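Local coordinates for Lin1840 protein (Listeria innocua serovar 6a, PDB 4ZOC), which probably hydrolyses terminal, non-reducing beta-D-glucosyl residues, releasing beta-D-glucose, and takes part in beta-1,2-glucan metabolism, at residues K97-I102 against G408-G413. The protein carries 2 engineered substitutions. Sequence-based numbering, arbitrary orientation.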
loop_
_atom_site.group_PDB
_atom_site.type_symbol
_atom_site.label_atom_id
_atom_site.label_comp_id
_atom_site.label_asym_id
_atom_site.label_seq_id
_atom_site.Cartn_x
_atom_site.Cartn_y
_atom_site.Cartn_z
ATOM N N LYS A 97 10.457 23.060 26.506
ATOM C CA LYS A 97 9.599 23.105 27.720
ATOM C C LYS A 97 8.273 23.757 27.430
ATOM O O LYS A 97 7.225 23.272 27.960
ATOM C CB LYS A 97 10.272 23.810 28.904
ATOM C CG LYS A 97 11.431 23.003 29.386
ATOM C CD LYS A 97 11.065 22.070 30.492
ATOM C CE LYS A 97 12.278 21.199 30.797
ATOM N NZ LYS A 97 11.752 20.014 31.576
ATOM N N THR A 98 8.266 24.804 26.591
ATOM C CA THR A 98 7.015 25.312 26.057
ATOM C C THR A 98 6.621 24.452 24.851
ATOM O O THR A 98 7.314 24.498 23.785
ATOM C CB THR A 98 7.076 26.804 25.650
ATOM O OG1 THR A 98 7.637 27.570 26.725
ATOM C CG2 THR A 98 5.608 27.312 25.291
ATOM N N VAL A 99 5.595 23.605 25.029
ATOM C CA VAL A 99 5.276 22.614 24.017
ATOM C C VAL A 99 4.229 23.212 23.083
ATOM O O VAL A 99 3.206 23.727 23.509
ATOM C CB VAL A 99 4.827 21.273 24.594
ATOM C CG1 VAL A 99 4.606 20.213 23.492
ATOM C CG2 VAL A 99 5.790 20.782 25.617
ATOM N N PHE A 100 4.562 23.190 21.807
ATOM C CA PHE A 100 3.749 23.691 20.726
ATOM C C PHE A 100 2.914 22.526 20.146
ATOM O O PHE A 100 3.108 21.332 20.507
ATOM C CB PHE A 100 4.627 24.331 19.635
ATOM C CG PHE A 100 5.159 25.696 19.993
ATOM C CD1 PHE A 100 6.140 25.823 20.936
ATOM C CD2 PHE A 100 4.745 26.843 19.312
ATOM C CE1 PHE A 100 6.632 27.052 21.283
ATOM C CE2 PHE A 100 5.212 28.060 19.697
ATOM C CZ PHE A 100 6.156 28.170 20.681
ATOM N N PRO A 101 1.960 22.859 19.234
ATOM C CA PRO A 101 1.201 21.748 18.573
ATOM C C PRO A 101 2.136 20.781 17.901
ATOM O O PRO A 101 3.252 21.152 17.409
ATOM C CB PRO A 101 0.259 22.482 17.601
ATOM C CG PRO A 101 0.075 23.830 18.241
ATOM C CD PRO A 101 1.402 24.159 18.892
ATOM N N ILE A 102 1.709 19.519 17.920
ATOM C CA ILE A 102 2.417 18.447 17.146
ATOM C C ILE A 102 2.595 18.834 15.689
ATOM O O ILE A 102 1.817 19.609 15.171
ATOM C CB ILE A 102 1.734 17.066 17.239
ATOM C CG1 ILE A 102 0.254 17.084 16.782
ATOM C CG2 ILE A 102 1.909 16.492 18.607
ATOM C CD1 ILE A 102 -0.334 15.717 16.523
ATOM N N GLY A 408 2.705 13.361 21.569
ATOM C CA GLY A 408 3.869 12.516 21.459
ATOM C C GLY A 408 5.115 13.301 21.042
ATOM O O GLY A 408 5.056 14.484 20.637
ATOM N N TRP A 409 6.258 12.654 21.160
ATOM C CA TRP A 409 7.527 13.294 20.899
ATOM C C TRP A 409 7.652 14.599 21.707
ATOM O O TRP A 409 8.055 15.665 21.246
ATOM C CB TRP A 409 7.761 13.442 19.404
ATOM C CG TRP A 409 8.333 12.214 18.823
ATOM C CD1 TRP A 409 7.710 11.360 17.925
ATOM C CD2 TRP A 409 9.609 11.636 19.104
ATOM N NE1 TRP A 409 8.512 10.296 17.664
ATOM C CE2 TRP A 409 9.693 10.429 18.367
ATOM C CE3 TRP A 409 10.696 12.017 19.901
ATOM C CZ2 TRP A 409 10.848 9.621 18.382
ATOM C CZ3 TRP A 409 11.868 11.203 19.908
ATOM C CH2 TRP A 409 11.933 10.040 19.190
ATOM N N ASN A 410 7.348 14.439 22.965
ATOM C CA ASN A 410 7.521 15.493 23.954
ATOM C C ASN A 410 8.461 14.987 25.063
ATOM O O ASN A 410 8.034 14.413 26.039
ATOM C CB ASN A 410 6.166 15.893 24.526
ATOM C CG ASN A 410 6.317 16.715 25.747
ATOM O OD1 ASN A 410 7.176 17.582 25.796
ATOM N ND2 ASN A 410 5.537 16.418 26.758
ATOM N N VAL A 411 9.753 15.134 24.858
ATOM C CA VAL A 411 10.800 14.543 25.696
ATOM C C VAL A 411 11.041 15.365 26.949
ATOM O O VAL A 411 11.394 14.798 27.990
ATOM C CB VAL A 411 12.102 14.292 24.874
ATOM C CG1 VAL A 411 13.259 13.769 25.698
ATOM C CG2 VAL A 411 11.825 13.287 23.750
ATOM N N TYR A 412 10.804 16.677 26.873
ATOM C CA TYR A 412 11.227 17.597 27.913
ATOM C C TYR A 412 10.116 18.397 28.571
ATOM O O TYR A 412 10.311 18.897 29.658
ATOM C CB TYR A 412 12.280 18.546 27.346
ATOM C CG TYR A 412 13.538 17.823 26.922
ATOM C CD1 TYR A 412 14.537 17.509 27.851
ATOM C CD2 TYR A 412 13.746 17.475 25.574
ATOM C CE1 TYR A 412 15.704 16.854 27.430
ATOM C CE2 TYR A 412 14.907 16.780 25.137
ATOM C CZ TYR A 412 15.889 16.490 26.091
ATOM O OH TYR A 412 17.059 15.836 25.791
ATOM N N GLY A 413 8.935 18.436 27.971
ATOM C CA GLY A 413 7.831 19.226 28.471
ATOM C C GLY A 413 7.087 18.498 29.582
ATOM O O GLY A 413 7.006 17.241 29.607
#
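Lys97 lies beside the end of the 408-413 loop and bonds the backbone of Tyr412. Its chain bends at chi2 (-93°), which brings the ammonium group round to Tyr412. There NZ donates to Tyr412 O at 2.6 Å, in the carbonyl plane, with a C=O...N angle of 156°. CE lies 3.2 Å from Tyr412 O. The Tyr412 ring leads away from this bond; it stacks on Tyr96, and its hydroxyl bonds Ser63 O. Val99 points toward the loop, and its CG2 sits over the turn from Asn410 to Gly413. This methyl lies 3.5 Å from Asn410 OD1 and 3.8 Å from Gly413 CA. The Val99 and Asn410 side chains cross at about a right angle. Asn410 has CG anti to its own N (chi1 166°), and its amide reaches forward along the loop to Gly413. OD1 accepts from Gly413 N at 2.9 Å, an Asx motif, and ND2 bonds Gly413 O weakly. Farther along, Ile102 CG2 lies 4.2 Å from Gly408 O, a loose contact. The contact joins the loop after strand 87-90 of the TIM-barrel domain to a C-terminal-domain loop whose Trp409 touches bound beta-D-glucopyranose. Between the segments Lys97 supplies the one hydrogen bond; His94 NE2 adds another interdomain link at Gly408 O. The Asn410 amide bonds within its own turn and meets Val99 through van der Waals contact.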